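Local atomic coordinates of protein transport protein SEC16 (Saccharomyces cerevisiae, PDB entry 3MZK), a protein that helps initiate assembly of the COPII coat that forms transport vesicles at the endoplasmic reticulum, aids cargo selection and takes part in autophagy. Residues Phe66-Ser72 / Lys377-Tyr381; Val306-Asn310 / Phe321-Gly325; Asp336-Glu340 / Phe352-Gln358. All coordinates share one frame; numbering follows the deposited sequence.

Interaction 1: residues Phe66-Ser72 / Lys377-Tyr381; sequences FPGPLGS and KYTDY
Pro69 lies against one face of the Tyr378 ring, its CG 3.7 Å from the ring centroid and 15° off the normal, a CH-pi contact displaced toward the rim of the ring. The pyrrolidine crosses the phenol obliquely: CG and CD sit near CD2 and CE2 of Tyr378, while Pro69 CA approaches the far end, 3.6 Å from Tyr378 CZ. On the helix side the same proline ring rests on Lys377, with Pro69 CG 3.4 Å from Lys377 O and the two side chains crossing at about a right angle. Tyr378 reaches beyond the proline to meet Phe66, whose ring receives the phenol oxygen at its edge and in its plane, Phe66 CE2 to Tyr378 OH being 3.5 Å. Further along the helix, Tyr381 carries its CG anti to the backbone N (chi1 168°), which brings the phenol alongside the loop, Tyr381 CD2 lying 4.2 Å from Pro69 CB. The contact packs a loop of the Sec16 mid-region, just after helix 61-65, on helix 372-387 of the Sec23-binding domain, far away in sequence. Between the two segments the adhesion is apolar and CH-pi; the phenol oxygen of Tyr378 is satisfied by Glu337 of helix 330-344, a bond that probably anchors the end of the phenol, while the proline packed on its face limits the ring's turning.

Interaction 2: residues Val306-Asn310 / Phe321-Gly325; sequences VPLSN and FESIG
Leu308 lays its CD2 methyl over the centre of the Phe321 ring, 3.4 Å from the centroid and only 7° off the normal, a CH-pi contact in which all six ring carbons are almost equally near. The leucine CG stands anti to its carbonyl carbon (chi1 -75°), and from there the CD2 branch reaches the aromatic face while also touching the backbone of Glu322 and Ser323. Val306 comes to the same ring at its rim: Val306 CG1 lies 3.8 Å from Phe321 CD1, and the carbonyl oxygen of Val306 sits at the ring edge, in its plane, 3.5 Å from Phe321 CE1. One backbone bond joins the segments, Ser309 N to Phe321 O at 3.1 Å, with an N-H...O angle of 158° and the donor tilted from the carbonyl plane. Beside it, a water accepts from Phe321 N at 3.0 Å and is hydrogen-bonded to Ser309 OG, which also binds Glu311 N. Phe301 of helix 294-303 meets the Phe321 ring as well, so the aromatic group fastens the loop to the preceding helix. Neither segment is helix or strand; together they form an irregular interhelical loop, between helices 294-303 and 330-344, folded back on itself and pinned by the Leu308-Phe321 contact. The largely helical Sec23-binding domain around it is consistent with the ancestral coatomer element (ACE1-like) fold to which this family is assigned.

Interaction 3: residues Asp336-Glu340 / Phe352-Gln358; sequences DEIYE and FSSILPQ
The Phe352 ring presents its edge to helix 330-344: Glu340 CA lies near the ring plane, 3.7 Å from Phe352 CE2, and Glu340 CB and CG follow beside CD2. The two side chains run past each other in opposite directions, and the glutamate carboxylate ends nearly parallel to the ring, the planes 7° apart. Tyr339 touches the ring obliquely, while Phe343 and Phe349 meet it edge-to-face. With CG anti to the backbone N (chi1 -178°) and the chain extended, Glu340 carries its carboxylate to the backbone of the other segment, where OE2 accepts from Phe352 N at 3.3 Å through its anti lone pair. A water donates to both Glu340 OE2 and Phe352 O, and Lys359 forms a salt bridge with OE1. The methyl CD1 of Ile355 packs 4.0 Å from Glu340 CD. With an alanine here in place of Glu340, Phe352 N would probably lose its acceptor, Lys359 its salt-bridge mate and the water one of its two anchors. At the other end, the Asp336 carboxylate and Gln358 amide are turned 37° apart, and Gln358 NE2 donates to the anti lone pair of Asp336 OD2 at 2.8 Å. Gln358 OE1 takes a hydrogen bond from Ser332, which helps fix which way the amide faces. A buried Asp336-Gln358 bond and a partly exposed Glu340 thus join helix 330-344 to the lead-in and first turn of helix 356-368.

Helix 330-344 is the common element. Interaction 3 lies on it, 8 Å from interaction 2 and 12 Å from interaction 1 between centres, and touches both, whereas interactions 1 and 2 stay about 11 Å apart at their nearest atoms. Toward interaction 2, Asp336 OD1 reaches Ile324 N at 2.8 Å and Tyr339 OH reaches Val306 O, also at 2.8 Å. Toward interaction 1, the Glu337 carboxylate is shared, its OE2 2.7 Å from Leu70 N and its OE1 3.0 Å from Tyr378 OH. Three residues within about one turn of the helix thus tie its preceding loop, the distant N-terminal segment 66-72 and helix 372-387 together; interactions 2 and 3 both nest within the chain span closed by interaction 1.

Interaction 1: residues Phe66-Ser72 / Lys377-Tyr381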
ATOM      1  N   PHE B  66     -43.727 -13.264  -2.947  1.00 87.68           N
ATOM      2  CA  PHE B  66     -42.577 -12.490  -2.479  1.00 77.86           C
ATOM      3  C   PHE B  66     -42.883 -11.816  -1.146  1.00 76.71           C
ATOM      4  O   PHE B  66     -43.913 -11.155  -1.002  1.00 82.13           O
ATOM      5  CB  PHE B  66     -42.184 -11.448  -3.531  1.00 77.59           C
ATOM      6  CG  PHE B  66     -40.884 -10.750  -3.248  1.00 70.25           C
ATOM      7  CD1 PHE B  66     -39.692 -11.453  -3.240  1.00 72.04           C
ATOM      8  CD2 PHE B  66     -40.849  -9.383  -3.016  1.00 67.74           C
ATOM      9  CE1 PHE B  66     -38.486 -10.808  -2.988  1.00 60.36           C
ATOM     10  CE2 PHE B  66     -39.649  -8.737  -2.767  1.00 66.61           C
ATOM     11  CZ  PHE B  66     -38.467  -9.451  -2.751  1.00 53.23           C
ATOM     12  N   PRO B  67     -41.987 -11.995  -0.161  1.00 74.48           N
ATOM     13  CA  PRO B  67     -42.139 -11.513   1.218  1.00 73.97           C
ATOM     14  C   PRO B  67     -42.165  -9.993   1.331  1.00 85.38           C
ATOM     15  O   PRO B  67     -41.150  -9.402   1.693  1.00 69.04           O
ATOM     16  CB  PRO B  67     -40.891 -12.061   1.922  1.00 71.75           C
ATOM     17  CG  PRO B  67     -40.445 -13.206   1.088  1.00 71.53           C
ATOM     18  CD  PRO B  67     -40.773 -12.813  -0.320  1.00 79.25           C
ATOM     19  N   GLY B  68     -43.313  -9.384   1.038  1.00108.08           N
ATOM     20  CA  GLY B  68     -43.502  -7.948   1.166  1.00 99.16           C
ATOM     21  C   GLY B  68     -42.303  -7.128   0.733  1.00 88.42           C
ATOM     22  O   GLY B  68     -41.445  -7.618  -0.001  1.00 92.17           O
ATOM     23  N   PRO B  69     -42.244  -5.862   1.174  1.00 77.65           N
ATOM     24  CA  PRO B  69     -41.082  -5.008   0.910  1.00 69.33           C
ATOM     25  C   PRO B  69     -39.899  -5.404   1.784  1.00 74.04           C
ATOM     26  O   PRO B  69     -39.996  -5.301   3.005  1.00 93.58           O
ATOM     27  CB  PRO B  69     -41.569  -3.611   1.317  1.00 57.97           C
ATOM     28  CG  PRO B  69     -43.058  -3.717   1.427  1.00 61.00           C
ATOM     29  CD  PRO B  69     -43.335  -5.124   1.826  1.00 67.63           C
ATOM     30  N   LEU B  70     -38.807  -5.859   1.179  1.00 65.91           N
ATOM     31  CA  LEU B  70     -37.595  -6.131   1.945  1.00 83.91           C
ATOM     32  C   LEU B  70     -37.074  -4.813   2.492  1.00103.23           C
ATOM     33  O   LEU B  70     -37.369  -3.752   1.945  1.00115.01           O
ATOM     34  CB  LEU B  70     -36.526  -6.775   1.066  1.00 74.39           C
ATOM     35  CG  LEU B  70     -36.941  -8.010   0.276  1.00 73.32           C
ATOM     36  CD1 LEU B  70     -35.773  -8.509  -0.550  1.00 83.38           C
ATOM     37  CD2 LEU B  70     -37.437  -9.086   1.216  1.00 73.39           C
ATOM     38  N   GLY B  71     -36.295  -4.868   3.563  1.00106.80           N
ATOM     39  CA  GLY B  71     -35.785  -3.648   4.155  1.00118.55           C
ATOM     40  C   GLY B  71     -36.807  -3.051   5.098  1.00127.68           C
ATOM     41  O   GLY B  71     -36.452  -2.465   6.119  1.00138.10           O
ATOM     42  N   SER B  72     -38.081  -3.181   4.746  1.00126.48           N
ATOM     43  CA  SER B  72     -39.136  -2.940   5.714  1.00135.95           C
ATOM     44  C   SER B  72     -38.776  -3.860   6.859  1.00141.53           C
ATOM     45  O   SER B  72     -38.578  -5.056   6.652  1.00135.85           O
ATOM     46  CB  SER B  72     -40.503  -3.312   5.145  1.00139.14           C
ATOM     47  OG  SER B  72     -41.090  -4.371   5.880  1.00140.40           O
ATOM     48  N   LYS B 377     -48.533  -2.078   1.554  1.00 69.56           N
ATOM     49  CA  LYS B 377     -47.295  -2.374   2.275  1.00 82.86           C
ATOM     50  C   LYS B 377     -46.126  -1.675   1.601  1.00 69.21           C
ATOM     51  O   LYS B 377     -45.208  -1.210   2.266  1.00 67.63           O
ATOM     52  CB  LYS B 377     -47.032  -3.880   2.347  1.00 89.81           C
ATOM     53  CG  LYS B 377     -47.766  -4.597   3.470  1.00 94.43           C
ATOM     54  CD  LYS B 377     -47.293  -6.038   3.602  1.00 94.82           C
ATOM     55  CE  LYS B 377     -47.919  -6.717   4.808  1.00102.80           C
ATOM     56  NZ  LYS B 377     -47.361  -8.082   5.014  1.00109.67           N
ATOM     57  N   TYR B 378     -46.178  -1.598   0.274  1.00 68.32           N
ATOM     58  CA  TYR B 378     -45.132  -0.941  -0.505  1.00 64.07           C
ATOM     59  C   TYR B 378     -45.259   0.578  -0.518  1.00 59.36           C
ATOM     60  O   TYR B 378     -44.301   1.286  -0.220  1.00 66.03           O
ATOM     61  CB  TYR B 378     -45.101  -1.477  -1.935  1.00 52.04           C
ATOM     62  CG  TYR B 378     -44.136  -2.622  -2.120  1.00 58.26           C
ATOM     63  CD1 TYR B 378     -42.823  -2.391  -2.518  1.00 62.18           C
ATOM     64  CD2 TYR B 378     -44.527  -3.931  -1.876  1.00 53.72           C
ATOM     65  CE1 TYR B 378     -41.931  -3.437  -2.677  1.00 64.29           C
ATOM     66  CE2 TYR B 378     -43.644  -4.981  -2.034  1.00 54.76           C
ATOM     67  CZ  TYR B 378     -42.349  -4.732  -2.433  1.00 61.92           C
ATOM     68  OH  TYR B 378     -41.471  -5.783  -2.591  1.00 58.99           O
ATOM     69  N   THR B 379     -46.439   1.078  -0.862  1.00 60.41           N
ATOM     70  CA  THR B 379     -46.653   2.521  -0.896  1.00 70.48           C
ATOM     71  C   THR B 379     -46.307   3.160   0.451  1.00 68.07           C
ATOM     72  O   THR B 379     -45.678   4.216   0.504  1.00 67.09           O
ATOM     73  CB  THR B 379     -48.097   2.890  -1.311  1.00 72.89           C
ATOM     74  OG1 THR B 379     -49.015   2.534  -0.269  1.00 70.82           O
ATOM     75  CG2 THR B 379     -48.479   2.179  -2.600  1.00 62.47           C
ATOM     76  N   ASP B 380     -46.704   2.509   1.538  1.00 72.40           N
ATOM     77  CA  ASP B 380     -46.391   3.009   2.872  1.00 79.54           C
ATOM     78  C   ASP B 380     -44.886   3.048   3.123  1.00 70.04           C
ATOM     79  O   ASP B 380     -44.333   4.091   3.486  1.00 63.17           O
ATOM     80  CB  ASP B 380     -47.094   2.170   3.938  1.00 88.65           C
ATOM     81  CG  ASP B 380     -48.556   2.548   4.102  1.00 99.23           C
ATOM     82  OD1 ASP B 380     -49.065   3.356   3.296  1.00 99.07           O
ATOM     83  OD2 ASP B 380     -49.200   2.031   5.038  1.00 97.89           O
ATOM     84  N   TYR B 381     -44.224   1.913   2.927  1.00 55.26           N
ATOM     85  CA  TYR B 381     -42.783   1.852   3.098  1.00 58.62           C
ATOM     86  C   TYR B 381     -42.089   2.870   2.205  1.00 62.11           C
ATOM     87  O   TYR B 381     -41.157   3.555   2.634  1.00 71.83           O
ATOM     88  CB  TYR B 381     -42.255   0.450   2.796  1.00 57.23           C
ATOM     89  CG  TYR B 381     -40.749   0.393   2.666  1.00 61.91           C
ATOM     90  CD1 TYR B 381     -39.930   0.438   3.788  1.00 62.40           C
ATOM     91  CD2 TYR B 381     -40.147   0.297   1.419  1.00 57.64           C
ATOM     92  CE1 TYR B 381     -38.552   0.389   3.669  1.00 61.96           C
ATOM     93  CE2 TYR B 381     -38.771   0.247   1.288  1.00 56.31           C
ATOM     94  CZ  TYR B 381     -37.979   0.294   2.416  1.00 75.24           C
ATOM     95  OH  TYR B 381     -36.609   0.241   2.288  1.00 87.23           O
TER

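Interaction 2: residues Val306-Asn310 / Phe321-Gly325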
ATOM      1  N   VAL B 306     -20.938  -4.297  -7.610  1.00 45.89           N
ATOM      2  CA  VAL B 306     -21.074  -2.969  -8.190  1.00 46.37           C
ATOM      3  C   VAL B 306     -22.432  -2.380  -7.828  1.00 48.55           C
ATOM      4  O   VAL B 306     -23.454  -3.051  -7.934  1.00 48.32           O
ATOM      5  CB  VAL B 306     -20.926  -3.009  -9.717  1.00 48.45           C
ATOM      6  CG1 VAL B 306     -21.260  -1.653 -10.316  1.00 44.74           C
ATOM      7  CG2 VAL B 306     -19.521  -3.455 -10.104  1.00 29.32           C
ATOM      8  N   PRO B 307     -22.448  -1.118  -7.391  1.00 63.65           N
ATOM      9  CA  PRO B 307     -23.715  -0.490  -6.987  1.00 57.91           C
ATOM     10  C   PRO B 307     -24.675  -0.262  -8.164  1.00 59.27           C
ATOM     11  O   PRO B 307     -24.235   0.016  -9.283  1.00 59.41           O
ATOM     12  CB  PRO B 307     -23.271   0.862  -6.407  1.00 45.57           C
ATOM     13  CG  PRO B 307     -21.786   0.748  -6.192  1.00 56.91           C
ATOM     14  CD  PRO B 307     -21.292  -0.225  -7.209  1.00 57.20           C
ATOM     15  N   LEU B 308     -25.974  -0.390  -7.900  1.00 52.78           N
ATOM     16  CA  LEU B 308     -27.001  -0.014  -8.866  1.00 43.52           C
ATOM     17  C   LEU B 308     -27.198   1.497  -8.834  1.00 46.03           C
ATOM     18  O   LEU B 308     -27.539   2.058  -7.795  1.00 58.48           O
ATOM     19  CB  LEU B 308     -28.327  -0.713  -8.551  1.00 44.41           C
ATOM     20  CG  LEU B 308     -28.452  -2.205  -8.888  1.00 53.45           C
ATOM     21  CD1 LEU B 308     -29.833  -2.734  -8.536  1.00 39.11           C
ATOM     22  CD2 LEU B 308     -28.155  -2.462 -10.359  1.00 57.81           C
ATOM     23  N   SER B 309     -26.973   2.153  -9.969  1.00 42.28           N
ATOM     24  CA  SER B 309     -27.137   3.602 -10.064  1.00 53.11           C
ATOM     25  C   SER B 309     -27.183   4.066 -11.516  1.00 57.16           C
ATOM     26  O   SER B 309     -27.244   3.251 -12.439  1.00 52.28           O
ATOM     27  CB  SER B 309     -25.994   4.321  -9.343  1.00 61.22           C
ATOM     28  OG  SER B 309     -24.829   4.350 -10.149  1.00 56.16           O
ATOM     29  N   ASN B 310     -27.143   5.382 -11.707  1.00 62.96           N
ATOM     30  CA  ASN B 310     -27.133   5.980 -13.038  1.00 67.80           C
ATOM     31  C   ASN B 310     -25.723   6.310 -13.513  1.00 76.64           C
ATOM     32  O   ASN B 310     -25.498   6.574 -14.695  1.00 80.70           O
ATOM     33  CB  ASN B 310     -27.981   7.252 -13.060  1.00 70.02           C
ATOM     34  CG  ASN B 310     -29.437   6.987 -12.750  1.00 81.97           C
ATOM     35  OD1 ASN B 310     -30.142   6.346 -13.532  1.00 81.44           O
ATOM     36  ND2 ASN B 310     -29.902   7.490 -11.608  1.00 85.84           N
ATOM     37  N   PHE B 321     -24.850   0.395 -14.817  1.00 41.82           N
ATOM     38  CA  PHE B 321     -25.485  -0.724 -14.130  1.00 33.74           C
ATOM     39  C   PHE B 321     -26.744  -0.213 -13.458  1.00 52.12           C
ATOM     40  O   PHE B 321     -26.728   0.133 -12.276  1.00 48.44           O
ATOM     41  CB  PHE B 321     -24.559  -1.331 -13.079  1.00 40.00           C
ATOM     42  CG  PHE B 321     -25.051  -2.636 -12.513  1.00 46.17           C
ATOM     43  CD1 PHE B 321     -24.674  -3.043 -11.234  1.00 50.11           C
ATOM     44  CD2 PHE B 321     -25.870  -3.467 -13.264  1.00 36.16           C
ATOM     45  CE1 PHE B 321     -25.119  -4.249 -10.709  1.00 41.19           C
ATOM     46  CE2 PHE B 321     -26.325  -4.673 -12.751  1.00 35.63           C
ATOM     47  CZ  PHE B 321     -25.953  -5.067 -11.472  1.00 39.09           C
ATOM     48  N   GLU B 322     -27.833  -0.180 -14.225  1.00 67.42           N
ATOM     49  CA  GLU B 322     -29.088   0.452 -13.816  1.00 63.88           C
ATOM     50  C   GLU B 322     -30.029  -0.555 -13.154  1.00 61.64           C
ATOM     51  O   GLU B 322     -30.741  -0.223 -12.203  1.00 53.87           O
ATOM     52  CB  GLU B 322     -29.756   1.089 -15.043  1.00 72.76           C
ATOM     53  CG  GLU B 322     -30.865   2.094 -14.756  1.00100.04           C
ATOM     54  CD  GLU B 322     -31.463   2.688 -16.034  1.00107.71           C
ATOM     55  OE1 GLU B 322     -31.004   2.326 -17.140  1.00 97.78           O
ATOM     56  OE2 GLU B 322     -32.397   3.516 -15.932  1.00107.54           O
ATOM     57  N   SER B 323     -30.012  -1.791 -13.650  1.00 58.95           N
ATOM     58  CA  SER B 323     -30.868  -2.852 -13.128  1.00 38.18           C
ATOM     59  C   SER B 323     -30.381  -4.231 -13.561  1.00 37.87           C
ATOM     60  O   SER B 323     -29.740  -4.383 -14.602  1.00 50.67           O
ATOM     61  CB  SER B 323     -32.286  -2.667 -13.637  1.00 39.75           C
ATOM     62  OG  SER B 323     -32.303  -2.790 -15.049  1.00 38.97           O
ATOM     63  N   ILE B 324     -30.708  -5.241 -12.769  1.00 40.76           N
ATOM     64  CA  ILE B 324     -30.372  -6.617 -13.113  1.00 54.62           C
ATOM     65  C   ILE B 324     -31.399  -7.161 -14.111  1.00 54.80           C
ATOM     66  O   ILE B 324     -32.541  -7.443 -13.751  1.00 52.71           O
ATOM     67  CB  ILE B 324     -30.285  -7.501 -11.846  1.00 49.99           C
ATOM     68  CG1 ILE B 324     -29.355  -6.844 -10.820  1.00 47.28           C
ATOM     69  CG2 ILE B 324     -29.801  -8.901 -12.188  1.00 41.24           C
ATOM     70  CD1 ILE B 324     -29.261  -7.582  -9.522  1.00 53.39           C
ATOM     71  N   GLY B 325     -30.990  -7.288 -15.371  1.00 34.60           N
ATOM     72  CA  GLY B 325     -31.926  -7.591 -16.437  1.00 41.81           C
ATOM     73  C   GLY B 325     -32.814  -6.395 -16.764  1.00 54.79           C
ATOM     74  O   GLY B 325     -32.809  -5.386 -16.045  1.00 45.19           O
TER
HETATM   75  O   HOH W   1     -24.414   2.342 -12.531  1.00 58.85           O

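Interaction 3: residues Asp336-Glu340 / Phe352-Gln358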
ATOM      1  N   ASP B 336     -33.424  -6.941  -8.255  1.00 40.15           N
ATOM      2  CA  ASP B 336     -32.957  -5.628  -7.837  1.00 42.01           C
ATOM      3  C   ASP B 336     -33.207  -5.356  -6.360  1.00 57.14           C
ATOM      4  O   ASP B 336     -32.336  -4.823  -5.671  1.00 65.99           O
ATOM      5  CB  ASP B 336     -33.561  -4.524  -8.699  1.00 45.03           C
ATOM      6  CG  ASP B 336     -32.902  -4.428 -10.059  1.00 59.36           C
ATOM      7  OD1 ASP B 336     -31.774  -4.943 -10.196  1.00 48.50           O
ATOM      8  OD2 ASP B 336     -33.505  -3.839 -10.984  1.00 57.50           O
ATOM      9  N   GLU B 337     -34.380  -5.730  -5.860  1.00 51.86           N
ATOM     10  CA  GLU B 337     -34.680  -5.485  -4.450  1.00 58.43           C
ATOM     11  C   GLU B 337     -33.886  -6.401  -3.519  1.00 52.11           C
ATOM     12  O   GLU B 337     -33.452  -5.983  -2.446  1.00 53.26           O
ATOM     13  CB  GLU B 337     -36.176  -5.592  -4.161  1.00 54.10           C
ATOM     14  CG  GLU B 337     -36.511  -5.256  -2.720  1.00 63.98           C
ATOM     15  CD  GLU B 337     -37.985  -5.011  -2.499  1.00 70.25           C
ATOM     16  OE1 GLU B 337     -38.745  -4.989  -3.491  1.00 61.93           O
ATOM     17  OE2 GLU B 337     -38.381  -4.835  -1.326  1.00 73.82           O
ATOM     18  N   ILE B 338     -33.698  -7.647  -3.937  1.00 49.09           N
ATOM     19  CA  ILE B 338     -32.872  -8.588  -3.187  1.00 54.35           C
ATOM     20  C   ILE B 338     -31.414  -8.125  -3.135  1.00 58.92           C
ATOM     21  O   ILE B 338     -30.781  -8.134  -2.072  1.00 57.74           O
ATOM     22  CB  ILE B 338     -32.946  -9.998  -3.796  1.00 52.87           C
ATOM     23  CG1 ILE B 338     -34.351 -10.575  -3.594  1.00 48.56           C
ATOM     24  CG2 ILE B 338     -31.879 -10.904  -3.185  1.00 43.74           C
ATOM     25  CD1 ILE B 338     -34.582 -11.915  -4.258  1.00 41.37           C
ATOM     26  N   TYR B 339     -30.893  -7.714  -4.286  1.00 52.49           N
ATOM     27  CA  TYR B 339     -29.538  -7.186  -4.374  1.00 47.73           C
ATOM     28  C   TYR B 339     -29.389  -5.984  -3.448  1.00 53.52           C
ATOM     29  O   TYR B 339     -28.342  -5.794  -2.832  1.00 61.43           O
ATOM     30  CB  TYR B 339     -29.223  -6.797  -5.819  1.00 50.37           C
ATOM     31  CG  TYR B 339     -27.775  -6.472  -6.094  1.00 51.44           C
ATOM     32  CD1 TYR B 339     -26.766  -7.378  -5.779  1.00 56.18           C
ATOM     33  CD2 TYR B 339     -27.415  -5.271  -6.701  1.00 42.55           C
ATOM     34  CE1 TYR B 339     -25.430  -7.089  -6.040  1.00 35.69           C
ATOM     35  CE2 TYR B 339     -26.085  -4.973  -6.969  1.00 46.62           C
ATOM     36  CZ  TYR B 339     -25.098  -5.888  -6.636  1.00 48.22           C
ATOM     37  OH  TYR B 339     -23.778  -5.600  -6.895  1.00 53.43           O
ATOM     38  N   GLU B 340     -30.442  -5.183  -3.336  1.00 53.49           N
ATOM     39  CA  GLU B 340     -30.412  -4.028  -2.444  1.00 60.36           C
ATOM     40  C   GLU B 340     -30.366  -4.473  -0.989  1.00 72.51           C
ATOM     41  O   GLU B 340     -29.586  -3.947  -0.190  1.00 78.60           O
ATOM     42  CB  GLU B 340     -31.630  -3.138  -2.671  1.00 58.44           C
ATOM     43  CG  GLU B 340     -31.645  -1.884  -1.817  1.00 49.26           C
ATOM     44  CD  GLU B 340     -32.938  -1.108  -1.957  1.00 70.90           C
ATOM     45  OE1 GLU B 340     -34.015  -1.737  -1.878  1.00 73.15           O
ATOM     46  OE2 GLU B 340     -32.882   0.126  -2.152  1.00 75.79           O
ATOM     47  N   PHE B 352     -30.414   2.119  -3.034  1.00 52.84           N
ATOM     48  CA  PHE B 352     -30.275   2.592  -4.410  1.00 53.18           C
ATOM     49  C   PHE B 352     -31.460   3.466  -4.832  1.00 61.25           C
ATOM     50  O   PHE B 352     -32.556   2.966  -5.089  1.00 67.64           O
ATOM     51  CB  PHE B 352     -30.144   1.420  -5.390  1.00 57.55           C
ATOM     52  CG  PHE B 352     -29.045   0.458  -5.054  1.00 54.89           C
ATOM     53  CD1 PHE B 352     -27.719   0.852  -5.106  1.00 54.47           C
ATOM     54  CD2 PHE B 352     -29.336  -0.855  -4.708  1.00 63.93           C
ATOM     55  CE1 PHE B 352     -26.697  -0.042  -4.797  1.00 62.45           C
ATOM     56  CE2 PHE B 352     -28.321  -1.754  -4.402  1.00 64.23           C
ATOM     57  CZ  PHE B 352     -26.999  -1.343  -4.447  1.00 52.93           C
ATOM     58  N   SER B 353     -31.234   4.770  -4.904  1.00 58.50           N
ATOM     59  CA  SER B 353     -32.244   5.694  -5.394  1.00 64.83           C
ATOM     60  C   SER B 353     -32.689   5.320  -6.804  1.00 66.84           C
ATOM     61  O   SER B 353     -33.864   5.452  -7.149  1.00 71.22           O
ATOM     62  CB  SER B 353     -31.694   7.118  -5.395  1.00 65.78           C
ATOM     63  OG  SER B 353     -31.352   7.521  -4.085  1.00101.61           O
ATOM     64  N   SER B 354     -31.748   4.852  -7.614  1.00 46.49           N
ATOM     65  CA  SER B 354     -32.022   4.600  -9.023  1.00 54.34           C
ATOM     66  C   SER B 354     -33.141   3.583  -9.246  1.00 56.72           C
ATOM     67  O   SER B 354     -33.714   3.524 -10.331  1.00 60.19           O
ATOM     68  CB  SER B 354     -30.752   4.152  -9.750  1.00 61.47           C
ATOM     69  OG  SER B 354     -30.291   2.916  -9.242  1.00 78.71           O
ATOM     70  N   ILE B 355     -33.453   2.788  -8.225  1.00 40.16           N
ATOM     71  CA  ILE B 355     -34.469   1.754  -8.376  1.00 46.74           C
ATOM     72  C   ILE B 355     -35.798   2.078  -7.688  1.00 55.92           C
ATOM     73  O   ILE B 355     -36.741   1.289  -7.753  1.00 66.75           O
ATOM     74  CB  ILE B 355     -33.977   0.365  -7.899  1.00 41.38           C
ATOM     75  CG1 ILE B 355     -33.919   0.303  -6.374  1.00 42.52           C
ATOM     76  CG2 ILE B 355     -32.638   0.030  -8.523  1.00 57.12           C
ATOM     77  CD1 ILE B 355     -33.909  -1.100  -5.835  1.00 38.52           C
ATOM     78  N   LEU B 356     -35.880   3.231  -7.033  1.00 46.33           N
ATOM     79  CA  LEU B 356     -37.138   3.653  -6.419  1.00 46.24           C
ATOM     80  C   LEU B 356     -38.296   3.665  -7.421  1.00 52.11           C
ATOM     81  O   LEU B 356     -39.387   3.176  -7.122  1.00 52.19           O
ATOM     82  CB  LEU B 356     -36.991   5.015  -5.740  1.00 45.25           C
ATOM     83  CG  LEU B 356     -36.325   4.967  -4.363  1.00 52.05           C
ATOM     84  CD1 LEU B 356     -35.817   6.336  -3.934  1.00 47.38           C
ATOM     85  CD2 LEU B 356     -37.292   4.397  -3.338  1.00 47.08           C
ATOM     86  N   PRO B 357     -38.068   4.227  -8.618  1.00 49.69           N
ATOM     87  CA  PRO B 357     -39.107   4.150  -9.645  1.00 47.76           C
ATOM     88  C   PRO B 357     -39.568   2.716  -9.867  1.00 54.14           C
ATOM     89  O   PRO B 357     -40.767   2.480  -9.984  1.00 56.03           O
ATOM     90  CB  PRO B 357     -38.393   4.675 -10.886  1.00 39.21           C
ATOM     91  CG  PRO B 357     -37.412   5.636 -10.341  1.00 32.43           C
ATOM     92  CD  PRO B 357     -36.923   5.037  -9.065  1.00 36.03           C
ATOM     93  N   GLN B 358     -38.633   1.773  -9.910  1.00 56.32           N
ATOM     94  CA  GLN B 358     -38.979   0.380 -10.161  1.00 43.02           C
ATOM     95  C   GLN B 358     -39.836  -0.178  -9.036  1.00 51.18           C
ATOM     96  O   GLN B 358     -40.715  -0.995  -9.277  1.00 56.18           O
ATOM     97  CB  GLN B 358     -37.727  -0.476 -10.348  1.00 33.22           C
ATOM     98  CG  GLN B 358     -38.004  -1.873 -10.882  1.00 34.81           C
ATOM     99  CD  GLN B 358     -36.737  -2.709 -11.028  1.00 45.21           C
ATOM    100  OE1 GLN B 358     -36.503  -3.330 -12.065  1.00 45.14           O
ATOM    101  NE2 GLN B 358     -35.922  -2.733  -9.979  1.00 33.20           N
TER
HETATM  102  O   HOH W   2     -34.589   2.075  -3.257  1.00 60.54           O